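Local coordinates for protein thiosulfate sulfurtransferase YnjE (Escherichia coli, PDB 2WLR) that transfers sulfur from thiosulfate to cyanide, giving thiocyanate and sulfite, by way of a cysteine persulfide, as a monomeric periplasmic enzyme built of rhodanese domains, at residues A[43-48]-A[114-119]; A[33-38]-A[120-125]; A[224-229]-A[264-269]. One frame throughout, in Å; residues are numbered along the deposited sequence.

Contact 1: residues A[43-48]-A[114-119]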
ATOM      1  N   GLY A  43      -1.920 -13.275 -11.288  1.00  7.07           N
ATOM      2  CA  GLY A  43      -3.107 -12.463 -11.110  1.00  7.55           C
ATOM      3  C   GLY A  43      -4.366 -13.240 -10.792  1.00  7.62           C
ATOM      4  O   GLY A  43      -4.333 -14.419 -10.501  1.00  8.02           O
ATOM      5  N   HIS A  44      -5.502 -12.532 -10.933  1.00  7.01           N
ATOM      6  CA  HIS A  44      -6.827 -13.033 -10.587  1.00  7.98           C
ATOM      7  C   HIS A  44      -7.752 -13.014 -11.773  1.00  7.38           C
ATOM      8  O   HIS A  44      -7.504 -12.369 -12.771  1.00  7.37           O
ATOM      9  CB  HIS A  44      -7.449 -12.217  -9.432  1.00  7.86           C
ATOM     10  CG  HIS A  44      -7.379 -10.726  -9.612  1.00  7.51           C
ATOM     11  ND1 HIS A  44      -8.367  -9.958 -10.199  1.00 10.45           N
ATOM     12  CD2 HIS A  44      -6.438  -9.857  -9.204  1.00  4.98           C
ATOM     13  CE1 HIS A  44      -8.007  -8.680 -10.121  1.00  6.71           C
ATOM     14  NE2 HIS A  44      -6.829  -8.605  -9.547  1.00 11.30           N
ATOM     15  N   GLU A  45      -8.833 -13.755 -11.662  1.00  8.07           N
ATOM     16  CA  GLU A  45      -9.792 -13.743 -12.735  1.00  8.38           C
ATOM     17  C   GLU A  45     -10.491 -12.400 -12.830  1.00  9.49           C
ATOM     18  O   GLU A  45     -10.609 -11.674 -11.861  1.00  8.84           O
ATOM     19  CB  GLU A  45     -10.784 -14.878 -12.581  1.00  8.76           C
ATOM     20  CG  GLU A  45     -10.150 -16.273 -12.634  1.00  9.31           C
ATOM     21  CD  GLU A  45      -9.752 -16.723 -13.999  1.00 10.34           C
ATOM     22  OE1 GLU A  45      -9.905 -15.956 -14.965  1.00 10.79           O
ATOM     23  OE2 GLU A  45      -9.319 -17.884 -14.106  1.00 10.45           O
ATOM     24  N   LEU A  46     -10.940 -12.066 -14.032  1.00  9.85           N
ATOM     25  CA  LEU A  46     -11.585 -10.794 -14.289  1.00 11.21           C
ATOM     26  C   LEU A  46     -12.693 -10.460 -13.296  1.00 11.30           C
ATOM     27  O   LEU A  46     -13.617 -11.243 -13.074  1.00 12.15           O
ATOM     28  CB  LEU A  46     -12.120 -10.755 -15.734  1.00 11.99           C
ATOM     29  CG  LEU A  46     -12.808  -9.475 -16.188  1.00 12.82           C
ATOM     30  CD1 LEU A  46     -11.829  -8.302 -16.253  1.00 14.46           C
ATOM     31  CD2 LEU A  46     -13.423  -9.730 -17.574  1.00 17.75           C
ATOM     32  N   ALA A  47     -12.545  -9.285 -12.702  1.00 12.22           N
ATOM     33  CA  ALA A  47     -13.505  -8.736 -11.763  1.00 11.81           C
ATOM     34  C   ALA A  47     -13.592  -9.510 -10.445  1.00 11.27           C
ATOM     35  O   ALA A  47     -14.466  -9.225  -9.629  1.00 13.49           O
ATOM     36  CB  ALA A  47     -14.896  -8.576 -12.423  1.00 13.25           C
ATOM     37  N   ALA A  48     -12.650 -10.438 -10.203  1.00  9.94           N
ATOM     38  CA  ALA A  48     -12.710 -11.245  -8.982  1.00  8.69           C
ATOM     39  C   ALA A  48     -12.499 -10.364  -7.768  1.00  7.59           C
ATOM     40  O   ALA A  48     -11.768  -9.380  -7.792  1.00  8.75           O
ATOM     41  CB  ALA A  48     -11.623 -12.303  -8.944  1.00  8.17           C
ATOM     42  N   SER A 114      -3.435 -16.234 -19.593  1.00 11.97           N
ATOM     43  CA  SER A 114      -3.541 -15.006 -20.379  1.00 11.48           C
ATOM     44  C   SER A 114      -4.714 -14.088 -20.021  1.00 11.17           C
ATOM     45  O   SER A 114      -4.680 -12.901 -20.304  1.00 11.56           O
ATOM     46  CB  SER A 114      -3.554 -15.315 -21.888  1.00 12.62           C
ATOM     47  OG  SER A 114      -4.749 -15.939 -22.289  1.00 12.71           O
ATOM     48  N   ARG A 115      -5.733 -14.625 -19.351  1.00 10.13           N
ATOM     49  CA  ARG A 115      -6.932 -13.840 -19.098  1.00 10.75           C
ATOM     50  C   ARG A 115      -6.880 -13.230 -17.691  1.00  9.94           C
ATOM     51  O   ARG A 115      -7.807 -12.565 -17.291  1.00 11.61           O
ATOM     52  CB  ARG A 115      -8.195 -14.674 -19.317  1.00 11.16           C
ATOM     53  CG  ARG A 115      -8.442 -15.740 -18.320  1.00 11.77           C
ATOM     54  CD  ARG A 115      -9.728 -16.493 -18.569  1.00 11.39           C
ATOM     55  NE  ARG A 115     -10.043 -17.327 -17.417  1.00 11.88           N
ATOM     56  CZ  ARG A 115     -10.806 -18.410 -17.407  1.00 12.80           C
ATOM     57  NH1 ARG A 115     -11.407 -18.855 -18.499  1.00 16.27           N
ATOM     58  NH2 ARG A 115     -10.996 -19.032 -16.256  1.00 14.77           N
ATOM     59  N   LEU A 116      -5.803 -13.457 -16.949  1.00  9.04           N
ATOM     60  CA  LEU A 116      -5.717 -12.961 -15.562  1.00  8.96           C
ATOM     61  C   LEU A 116      -5.385 -11.488 -15.512  1.00  9.97           C
ATOM     62  O   LEU A 116      -4.749 -10.951 -16.422  1.00 12.00           O
ATOM     63  CB  LEU A 116      -4.685 -13.777 -14.772  1.00  8.02           C
ATOM     64  CG  LEU A 116      -5.038 -15.263 -14.674  1.00  6.93           C
ATOM     65  CD1 LEU A 116      -3.908 -16.060 -14.055  1.00  8.69           C
ATOM     66  CD2 LEU A 116      -6.330 -15.526 -13.914  1.00  9.67           C
ATOM     67  N   GLN A 117      -5.832 -10.859 -14.429  1.00  9.65           N
ATOM     68  CA  GLN A 117      -5.659  -9.448 -14.156  1.00 10.86           C
ATOM     69  C   GLN A 117      -4.736  -9.263 -12.961  1.00 10.74           C
ATOM     70  O   GLN A 117      -4.818  -9.984 -11.991  1.00 10.62           O
ATOM     71  CB  GLN A 117      -6.998  -8.775 -13.831  1.00 11.58           C
ATOM     72  CG  GLN A 117      -8.143  -9.062 -14.782  1.00 15.13           C
ATOM     73  CD  GLN A 117      -7.870  -8.673 -16.190  1.00 19.97           C
ATOM     74  OE1 GLN A 117      -7.814  -9.531 -17.091  1.00 26.63           O
ATOM     75  NE2 GLN A 117      -7.712  -7.381 -16.415  1.00 20.83           N
ATOM     76  N   LYS A 118      -3.873  -8.264 -13.015  1.00 11.86           N
ATOM     77  CA  LYS A 118      -2.923  -8.021 -11.915  1.00 12.67           C
ATOM     78  C   LYS A 118      -2.723  -6.545 -11.669  1.00 13.32           C
ATOM     79  O   LYS A 118      -3.076  -5.726 -12.512  1.00 13.29           O
ATOM     80  CB  LYS A 118      -1.582  -8.673 -12.233  1.00 13.65           C
ATOM     81  CG  LYS A 118      -0.885  -8.165 -13.490  1.00 15.71           C
ATOM     82  CD  LYS A 118       0.251  -9.094 -13.947  1.00 21.64           C
ATOM     83  CE  LYS A 118       0.742  -8.759 -15.381  1.00 24.59           C
ATOM     84  NZ  LYS A 118       1.298  -9.959 -16.102  1.00 29.11           N
ATOM     85  N   LEU A 119      -2.117  -6.205 -10.533  1.00 12.69           N
ATOM     86  CA  LEU A 119      -1.551  -4.874 -10.377  1.00 13.32           C
ATOM     87  C   LEU A 119      -0.493  -4.634 -11.404  1.00 14.52           C
ATOM     88  O   LEU A 119       0.389  -5.457 -11.563  1.00 14.73           O
ATOM     89  CB  LEU A 119      -0.862  -4.693  -9.029  1.00 14.13           C
ATOM     90  CG  LEU A 119      -1.681  -4.736  -7.780  1.00 14.07           C
ATOM     91  CD1 LEU A 119      -0.765  -4.433  -6.595  1.00 14.64           C
ATOM     92  CD2 LEU A 119      -2.827  -3.690  -7.854  1.00 15.07           C
TER
HETATM   93  O   HOH W   1     -10.248 -13.611 -16.357  1.00 11.68           O

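Contact 2: residues A[33-38]-A[120-125]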
ATOM      1  N   GLY A  33      -0.878 -10.505  -8.228  1.00  6.83           N
ATOM      2  CA  GLY A  33      -0.070 -10.870  -9.392  1.00  5.65           C
ATOM      3  C   GLY A  33       1.138 -11.735  -9.134  1.00  6.15           C
ATOM      4  O   GLY A  33       1.673 -12.291 -10.084  1.00  7.97           O
ATOM      5  N   TRP A  34       1.590 -11.895  -7.907  1.00  5.93           N
ATOM      6  CA  TRP A  34       2.733 -12.774  -7.659  1.00  6.27           C
ATOM      7  C   TRP A  34       2.343 -14.192  -8.061  1.00  7.88           C
ATOM      8  O   TRP A  34       1.346 -14.726  -7.626  1.00  8.68           O
ATOM      9  CB  TRP A  34       3.147 -12.766  -6.216  1.00  6.80           C
ATOM     10  CG  TRP A  34       3.812 -11.502  -5.831  1.00  7.22           C
ATOM     11  CD1 TRP A  34       3.258 -10.460  -5.132  1.00  7.12           C
ATOM     12  CD2 TRP A  34       5.156 -11.103  -6.132  1.00  8.50           C
ATOM     13  NE1 TRP A  34       4.148  -9.466  -5.010  1.00  6.93           N
ATOM     14  CE2 TRP A  34       5.345  -9.838  -5.558  1.00  7.80           C
ATOM     15  CE3 TRP A  34       6.230 -11.707  -6.791  1.00  8.61           C
ATOM     16  CZ2 TRP A  34       6.546  -9.138  -5.654  1.00  9.11           C
ATOM     17  CZ3 TRP A  34       7.403 -11.022  -6.896  1.00  8.40           C
ATOM     18  CH2 TRP A  34       7.583  -9.767  -6.293  1.00  9.18           C
ATOM     19  N   PRO A  35       3.164 -14.829  -8.917  1.00  7.87           N
ATOM     20  CA  PRO A  35       2.854 -16.229  -9.212  1.00  9.18           C
ATOM     21  C   PRO A  35       3.132 -17.156  -8.018  1.00  8.91           C
ATOM     22  O   PRO A  35       4.030 -16.904  -7.220  1.00  9.53           O
ATOM     23  CB  PRO A  35       3.774 -16.540 -10.399  1.00  9.16           C
ATOM     24  CG  PRO A  35       4.331 -15.257 -10.866  1.00 11.72           C
ATOM     25  CD  PRO A  35       4.255 -14.291  -9.735  1.00  9.02           C
ATOM     26  N   GLN A  36       2.407 -18.256  -7.938  1.00  8.56           N
ATOM     27  CA  GLN A  36       2.607 -19.221  -6.869  1.00  9.26           C
ATOM     28  C   GLN A  36       3.852 -20.082  -7.109  1.00  9.43           C
ATOM     29  O   GLN A  36       4.341 -20.702  -6.178  1.00 10.95           O
ATOM     30  CB  GLN A  36       1.358 -20.079  -6.686  1.00  9.70           C
ATOM     31  CG  GLN A  36       0.127 -19.231  -6.261  1.00 11.06           C
ATOM     32  CD  GLN A  36      -1.091 -20.052  -5.971  1.00 10.48           C
ATOM     33  OE1 GLN A  36      -2.031 -20.097  -6.768  1.00 11.79           O
ATOM     34  NE2 GLN A  36      -1.110 -20.673  -4.790  1.00 11.92           N
ATOM     35  N   THR A  37       4.296 -20.150  -8.362  1.00  9.19           N
ATOM     36  CA  THR A  37       5.532 -20.866  -8.758  1.00  9.13           C
ATOM     37  C   THR A  37       6.154 -20.034  -9.871  1.00  9.10           C
ATOM     38  O   THR A  37       5.485 -19.232 -10.515  1.00 10.11           O
ATOM     39  CB  THR A  37       5.229 -22.246  -9.355  1.00  9.54           C
ATOM     40  OG1 THR A  37       4.329 -22.099 -10.457  1.00 11.80           O
ATOM     41  CG2 THR A  37       4.611 -23.168  -8.306  1.00 10.80           C
ATOM     42  N   LEU A  38       7.442 -20.223 -10.122  1.00  8.72           N
ATOM     43  CA  LEU A  38       8.124 -19.461 -11.170  1.00  9.48           C
ATOM     44  C   LEU A  38       7.445 -19.624 -12.524  1.00 10.60           C
ATOM     45  O   LEU A  38       7.141 -20.759 -12.921  1.00 11.09           O
ATOM     46  CB  LEU A  38       9.580 -19.933 -11.269  1.00  9.60           C
ATOM     47  CG  LEU A  38      10.497 -19.477 -10.182  1.00 11.42           C
ATOM     48  CD1 LEU A  38      11.828 -20.204 -10.268  1.00 12.99           C
ATOM     49  CD2 LEU A  38      10.692 -17.943 -10.183  1.00 13.08           C
ATOM     50  N   PRO A 120      -0.562  -3.505 -12.106  1.00 14.14           N
ATOM     51  CA  PRO A 120       0.427  -3.157 -13.098  1.00 15.49           C
ATOM     52  C   PRO A 120       1.846  -3.327 -12.592  1.00 14.50           C
ATOM     53  O   PRO A 120       2.693  -3.801 -13.329  1.00 16.87           O
ATOM     54  CB  PRO A 120       0.095  -1.696 -13.401  1.00 15.20           C
ATOM     55  CG  PRO A 120      -1.322  -1.614 -13.195  1.00 16.07           C
ATOM     56  CD  PRO A 120      -1.668  -2.528 -12.069  1.00 15.21           C
ATOM     57  N   HIS A 121       2.092  -2.987 -11.325  1.00 12.45           N
ATOM     58  CA  HIS A 121       3.434  -3.170 -10.772  1.00 11.81           C
ATOM     59  C   HIS A 121       3.376  -3.887  -9.444  1.00 11.43           C
ATOM     60  O   HIS A 121       3.936  -3.437  -8.465  1.00 10.15           O
ATOM     61  CB  HIS A 121       4.114  -1.822 -10.614  1.00 12.50           C
ATOM     62  CG  HIS A 121       4.136  -1.029 -11.875  1.00 14.63           C
ATOM     63  ND1 HIS A 121       4.969  -1.327 -12.934  1.00 20.54           N
ATOM     64  CD2 HIS A 121       3.387   0.029 -12.264  1.00 18.30           C
ATOM     65  CE1 HIS A 121       4.746  -0.461 -13.909  1.00 19.53           C
ATOM     66  NE2 HIS A 121       3.774   0.354 -13.539  1.00 20.90           N
ATOM     67  N   PHE A 122       2.742  -5.060  -9.438  1.00 10.55           N
ATOM     68  CA  PHE A 122       2.650  -5.885  -8.247  1.00 10.15           C
ATOM     69  C   PHE A 122       4.031  -6.152  -7.585  1.00  9.95           C
ATOM     70  O   PHE A 122       4.117  -6.331  -6.366  1.00  9.49           O
ATOM     71  CB  PHE A 122       1.950  -7.224  -8.553  1.00 10.87           C
ATOM     72  CG  PHE A 122       2.751  -8.166  -9.376  1.00 10.20           C
ATOM     73  CD1 PHE A 122       3.649  -9.010  -8.764  1.00 10.48           C
ATOM     74  CD2 PHE A 122       2.664  -8.185 -10.757  1.00 12.99           C
ATOM     75  CE1 PHE A 122       4.424  -9.861  -9.462  1.00  9.78           C
ATOM     76  CE2 PHE A 122       3.444  -9.064 -11.484  1.00 13.27           C
ATOM     77  CZ  PHE A 122       4.359  -9.895 -10.830  1.00 11.28           C
ATOM     78  N   GLU A 123       5.074  -6.206  -8.398  1.00  9.70           N
ATOM     79  CA  GLU A 123       6.390  -6.560  -7.907  1.00  9.61           C
ATOM     80  C   GLU A 123       6.972  -5.533  -6.952  1.00  8.59           C
ATOM     81  O   GLU A 123       7.952  -5.808  -6.274  1.00  8.43           O
ATOM     82  CB  GLU A 123       7.337  -6.811  -9.091  1.00 10.66           C
ATOM     83  CG  GLU A 123       7.841  -5.602  -9.842  1.00 13.10           C
ATOM     84  CD  GLU A 123       6.809  -4.945 -10.748  1.00 15.13           C
ATOM     85  OE1 GLU A 123       5.774  -5.562 -11.082  1.00 17.44           O
ATOM     86  OE2 GLU A 123       7.074  -3.797 -11.175  1.00 21.90           O
ATOM     87  N   GLN A 124       6.356  -4.366  -6.890  1.00  8.60           N
ATOM     88  CA  GLN A 124       6.760  -3.344  -5.910  1.00  8.86           C
ATOM     89  C   GLN A 124       6.300  -3.615  -4.519  1.00  8.73           C
ATOM     90  O   GLN A 124       6.782  -2.971  -3.586  1.00  9.79           O
ATOM     91  CB  GLN A 124       6.247  -1.984  -6.335  1.00  8.05           C
ATOM     92  CG  GLN A 124       6.926  -1.463  -7.626  1.00  8.41           C
ATOM     93  CD  GLN A 124       6.191  -0.324  -8.296  1.00  8.99           C
ATOM     94  OE1 GLN A 124       5.148   0.159  -7.844  1.00  9.54           O
ATOM     95  NE2 GLN A 124       6.767   0.151  -9.399  1.00 10.06           N
ATOM     96  N   LEU A 125       5.328  -4.501  -4.352  1.00  8.33           N
ATOM     97  CA  LEU A 125       4.741  -4.847  -3.045  1.00  9.48           C
ATOM     98  C   LEU A 125       5.046  -6.289  -2.801  1.00  8.94           C
ATOM     99  O   LEU A 125       4.271  -7.187  -3.137  1.00  9.48           O
ATOM    100  CB  LEU A 125       3.219  -4.598  -3.022  1.00 10.30           C
ATOM    101  CG  LEU A 125       2.832  -3.132  -3.088  1.00 15.07           C
ATOM    102  CD1 LEU A 125       1.342  -2.992  -3.287  1.00 17.34           C
ATOM    103  CD2 LEU A 125       3.229  -2.343  -1.858  1.00 18.69           C
TER

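Contact 3: residues A[224-229]-A[264-269]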
ATOM      1  N   LEU A 224      12.666   7.462  -4.065  1.00  8.02           N
ATOM      2  CA  LEU A 224      12.241   7.504  -5.474  1.00  8.59           C
ATOM      3  C   LEU A 224      12.461   8.922  -6.028  1.00  8.39           C
ATOM      4  O   LEU A 224      12.957   9.098  -7.129  1.00  9.54           O
ATOM      5  CB  LEU A 224      10.784   7.083  -5.637  1.00  8.73           C
ATOM      6  CG  LEU A 224      10.559   5.586  -5.507  1.00  8.19           C
ATOM      7  CD1 LEU A 224       9.059   5.339  -5.311  1.00  9.80           C
ATOM      8  CD2 LEU A 224      11.053   4.793  -6.709  1.00 10.37           C
ATOM      9  N   TYR A 225      12.090   9.932  -5.250  1.00  8.56           N
ATOM     10  CA  TYR A 225      12.380  11.307  -5.592  1.00  8.68           C
ATOM     11  C   TYR A 225      13.872  11.500  -5.881  1.00  8.58           C
ATOM     12  O   TYR A 225      14.247  12.124  -6.892  1.00  8.97           O
ATOM     13  CB  TYR A 225      11.928  12.225  -4.438  1.00  8.41           C
ATOM     14  CG  TYR A 225      12.583  13.564  -4.395  1.00  8.20           C
ATOM     15  CD1 TYR A 225      12.083  14.617  -5.125  1.00  9.39           C
ATOM     16  CD2 TYR A 225      13.699  13.772  -3.603  1.00  9.00           C
ATOM     17  CE1 TYR A 225      12.703  15.879  -5.093  1.00  9.95           C
ATOM     18  CE2 TYR A 225      14.335  15.003  -3.578  1.00 10.26           C
ATOM     19  CZ  TYR A 225      13.821  16.056  -4.314  1.00 10.67           C
ATOM     20  OH  TYR A 225      14.479  17.289  -4.266  1.00 12.86           O
ATOM     21  N   ALA A 226      14.724  10.998  -4.992  1.00  8.91           N
ATOM     22  CA  ALA A 226      16.164  11.183  -5.111  1.00  9.50           C
ATOM     23  C   ALA A 226      16.712  10.575  -6.393  1.00  9.91           C
ATOM     24  O   ALA A 226      17.602  11.123  -7.015  1.00 10.80           O
ATOM     25  CB  ALA A 226      16.854  10.612  -3.924  1.00 10.31           C
ATOM     26  N   GLY A 227      16.187   9.415  -6.739  1.00  8.96           N
ATOM     27  CA  GLY A 227      16.571   8.711  -7.952  1.00  9.68           C
ATOM     28  C   GLY A 227      16.904   7.252  -7.800  1.00  9.80           C
ATOM     29  O   GLY A 227      17.456   6.680  -8.731  1.00 11.00           O
ATOM     30  N   VAL A 228      16.581   6.612  -6.680  1.00  9.01           N
ATOM     31  CA  VAL A 228      16.682   5.143  -6.582  1.00 10.01           C
ATOM     32  C   VAL A 228      15.605   4.560  -7.514  1.00 10.53           C
ATOM     33  O   VAL A 228      14.435   4.854  -7.361  1.00 10.18           O
ATOM     34  CB  VAL A 228      16.529   4.606  -5.139  1.00 10.16           C
ATOM     35  CG1 VAL A 228      16.752   3.080  -5.102  1.00  9.86           C
ATOM     36  CG2 VAL A 228      17.491   5.290  -4.173  1.00 10.91           C
ATOM     37  N   LYS A 229      16.007   3.781  -8.517  1.00 11.62           N
ATOM     38  CA  LYS A 229      15.096   3.357  -9.560  1.00 12.65           C
ATOM     39  C   LYS A 229      14.092   2.320  -9.062  1.00 11.84           C
ATOM     40  O   LYS A 229      12.900   2.406  -9.390  1.00 13.73           O
ATOM     41  CB  LYS A 229      15.875   2.816 -10.756  1.00 13.61           C
ATOM     42  CG  LYS A 229      16.750   3.847 -11.450  1.00 18.35           C
ATOM     43  CD  LYS A 229      17.493   3.294 -12.681  1.00 24.07           C
ATOM     44  CE  LYS A 229      17.863   4.418 -13.655  1.00 26.23           C
ATOM     45  NZ  LYS A 229      16.657   5.052 -14.301  1.00 29.51           N
ATOM     46  N   VAL A 264      23.790   9.014 -10.504  1.00 14.03           N
ATOM     47  CA  VAL A 264      23.007  10.016 -11.224  1.00 14.09           C
ATOM     48  C   VAL A 264      22.905  11.260 -10.340  1.00 14.35           C
ATOM     49  O   VAL A 264      23.137  11.188  -9.121  1.00 14.62           O
ATOM     50  CB  VAL A 264      21.557   9.548 -11.552  1.00 14.25           C
ATOM     51  CG1 VAL A 264      21.566   8.320 -12.437  1.00 15.81           C
ATOM     52  CG2 VAL A 264      20.740   9.300 -10.263  1.00 14.98           C
ATOM     53  N   LYS A 265      22.543  12.393 -10.941  1.00 15.09           N
ATOM     54  CA  LYS A 265      22.337  13.619 -10.180  1.00 16.30           C
ATOM     55  C   LYS A 265      21.038  13.526  -9.385  1.00 15.66           C
ATOM     56  O   LYS A 265      20.003  13.123  -9.918  1.00 16.03           O
ATOM     57  CB  LYS A 265      22.293  14.860 -11.081  1.00 17.71           C
ATOM     58  CG  LYS A 265      23.629  15.255 -11.658  1.00 23.10           C
ATOM     59  CD  LYS A 265      23.587  16.692 -12.112  1.00 26.63           C
ATOM     60  CE  LYS A 265      24.803  17.054 -12.935  1.00 29.82           C
ATOM     61  NZ  LYS A 265      24.480  18.264 -13.736  1.00 31.41           N
ATOM     62  N   ILE A 266      21.099  13.933  -8.123  1.00 15.18           N
ATOM     63  CA  ILE A 266      19.935  13.983  -7.240  1.00 14.94           C
ATOM     64  C   ILE A 266      19.365  15.404  -7.334  1.00 14.47           C
ATOM     65  O   ILE A 266      20.131  16.375  -7.269  1.00 15.69           O
ATOM     66  CB  ILE A 266      20.377  13.667  -5.807  1.00 14.82           C
ATOM     67  CG1 ILE A 266      20.852  12.221  -5.729  1.00 15.47           C
ATOM     68  CG2 ILE A 266      19.253  13.921  -4.785  1.00 14.03           C
ATOM     69  CD1 ILE A 266      21.591  11.850  -4.441  1.00 14.38           C
ATOM     70  N   PRO A 267      18.046  15.552  -7.542  1.00 13.70           N
ATOM     71  CA  PRO A 267      17.040  14.480  -7.601  1.00 13.36           C
ATOM     72  C   PRO A 267      16.726  14.060  -9.028  1.00 13.29           C
ATOM     73  O   PRO A 267      16.570  14.907  -9.888  1.00 13.62           O
ATOM     74  CB  PRO A 267      15.804  15.140  -7.000  1.00 13.74           C
ATOM     75  CG  PRO A 267      15.902  16.592  -7.484  1.00 13.87           C
ATOM     76  CD  PRO A 267      17.414  16.882  -7.648  1.00 14.42           C
ATOM     77  N   ALA A 268      16.597  12.765  -9.281  1.00 12.00           N
ATOM     78  CA  ALA A 268      16.272  12.274 -10.613  1.00 12.03           C
ATOM     79  C   ALA A 268      14.786  12.373 -10.945  1.00 12.13           C
ATOM     80  O   ALA A 268      14.421  12.439 -12.120  1.00 13.22           O
ATOM     81  CB  ALA A 268      16.700  10.854 -10.754  1.00 12.19           C
ATOM     82  N   GLN A 269      13.928  12.387  -9.919  1.00 10.24           N
ATOM     83  CA  GLN A 269      12.478  12.393 -10.134  1.00 10.82           C
ATOM     84  C   GLN A 269      11.802  13.496  -9.318  1.00 10.95           C
ATOM     85  O   GLN A 269      10.980  13.218  -8.442  1.00  9.79           O
ATOM     86  CB  GLN A 269      11.892  11.016  -9.806  1.00 10.55           C
ATOM     87  CG  GLN A 269      12.515   9.875 -10.588  1.00 12.96           C
ATOM     88  CD  GLN A 269      12.350   9.963 -12.094  1.00 16.25           C
ATOM     89  OE1 GLN A 269      11.434  10.602 -12.600  1.00 16.18           O
ATOM     90  NE2 GLN A 269      13.248   9.310 -12.821  1.00 15.65           N
TER

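Contact 1: residues A[43-48]-A[114-119]
The carboxylate oxygen Glu45 OE1 is gripped twice: Arg115 NE donates to it at 2.8 Å, meeting it on the syn side, and a water donates to Glu45 OE1 at 2.7 Å. That water also donates to the carbonyl of Arg115 and accepts from Leu46 N, tying both backbones to the acid. The salt bridge is side-on, NE serving OE1 while Arg115 NH2 reaches Glu45 OE2 at 3.0 Å; OE2 lies in the guanidinium plane, while NH2 comes from above the carboxylate plane, and the two planes stand 59° apart. A bend at chi2 (-75°) brings Glu45 CD to 3.6 Å from Leu116 CD2. Second partners add to the grip: OE2 also accepts from Leu110 N, and Arg115 NH1 forms a second salt bridge, with Asp108.

Alongside, His44 and Gln117 exchange two nearly straight backbone bonds, His44 N to Gln117 O and Gln117 N to His44 O, each 2.8 Å. The imidazole leans over this bridge, with Gln117 O 3.2 Å above its plane near the rim and Gln117 CB over the same ring. His44 ND1 bonds to Glu45 O at 3.3 Å, from the face opposite Ala48 N, which closes a type II turn. Two loops of the first rhodanese domain are thus joined by an isolated antiparallel beta bridge, flanked by a salt bridge.

Contact 2: residues A[33-38]-A[120-125]
Phe122 drives the edge of its ring into the face of Trp34, a T-shaped pair with planes at 83° and the centroid of the Trp34 five-membered ring 4.9 Å from that of Phe122. The leading atoms are CD1 and CE1, and Phe122 CE1 comes to 3.6 Å from Trp34 CD2. At the indole edge, Trp34 NE1 donates to Leu125 O at 3.0 Å; the oxygen lies near the ring plane, whereas the N-H arrives from above the carbonyl plane. This bond, together with the phenyl ring, fixes the turn of the indole, and Trp34 CZ2 rests 3.4 Å from Glu123 CA.

One step out, Gly33 lies beneath a face of Phe122, its CA 4.1 Å from the ring centroid in a CH-pi contact. A side chain there would run into the phenyl ring. With chi1 at 71°, Phe122 CG sits between its own backbone N and carbonyl carbon, which carries the ring toward this glycine. Farther out, Tyr127 meets the indole edge-to-face and Trp130 packs against it with planes at about 50°. Gly33, the first residue beyond helix 28-32, closes it with a Schellman motif, and the aromatic cluster beyond joins the first rhodanese domain to the 3-10 turn leading into strand 125-126, an edge strand of the next domain's parallel sheet.

Contact 3: residues A[224-229]-A[264-269]
Where helix 213-226 ends, its last carbonyls turn toward the incoming chain: Gln269 N donates to Tyr225 O at 3.1 Å, and Ala268 N to Ala226 O at 3.0 Å, the latter from well above the carbonyl plane (66°). Pro267, preceded by a cis peptide, lies over one face of the Tyr225 ring, with Pro267 CB 3.7 Å from the ring centroid in a CH-pi contact. The two side chains run side by side, and Tyr225 reaches the proline because its CG stands opposite the backbone N (chi1 158°), beside the carbonyl carbon. The phenol itself is tied to Asp188, at the start of helix 188-197. In this way the chain running from helix 238-243 to strand 273-274, the edge strand of the next parallel sheet, is laid across a helix end of the second rhodanese unit. Replacing Tyr225 with an alanine would probably leave Asp188 without its phenol partner and Pro267 without the ring it lies on.

Gly227 leaves the helix with positive phi and offers no side chain, which lets Ala268 CB settle 3.5 Å from Gly227 CA; a beta carbon on Gly227 would clash with Ala268 CB. Ile266 packs against Ala226, its CG1 3.7 Å from Ala226 O, while Gln269 CB rests on Leu224 O at 3.5 Å.

Overall arrangement
Contacts 1 and 2 adjoin, their centres 12 Å apart: Lys118 CB meets Gly33 CA at 3.9 Å, and Leu119 CD1 meets Leu125 CD1 at 4.2 Å. In sequence, 43-48 and 114-119 fall between the two segments of contact 2, so one continuous run of chain, 114-125, between strands 103-105 and 125-126, is held at two places along the single loop between helix 28-32 and strand 49-50. Contact 3 follows farther along, on the way into strand 273-274, its centre about 24 Å from that of contact 2 and 32 Å from that of contact 1. All three lie away from the persulfide-forming Cys365, although helix 369-380 touches both Leu125 and Leu224.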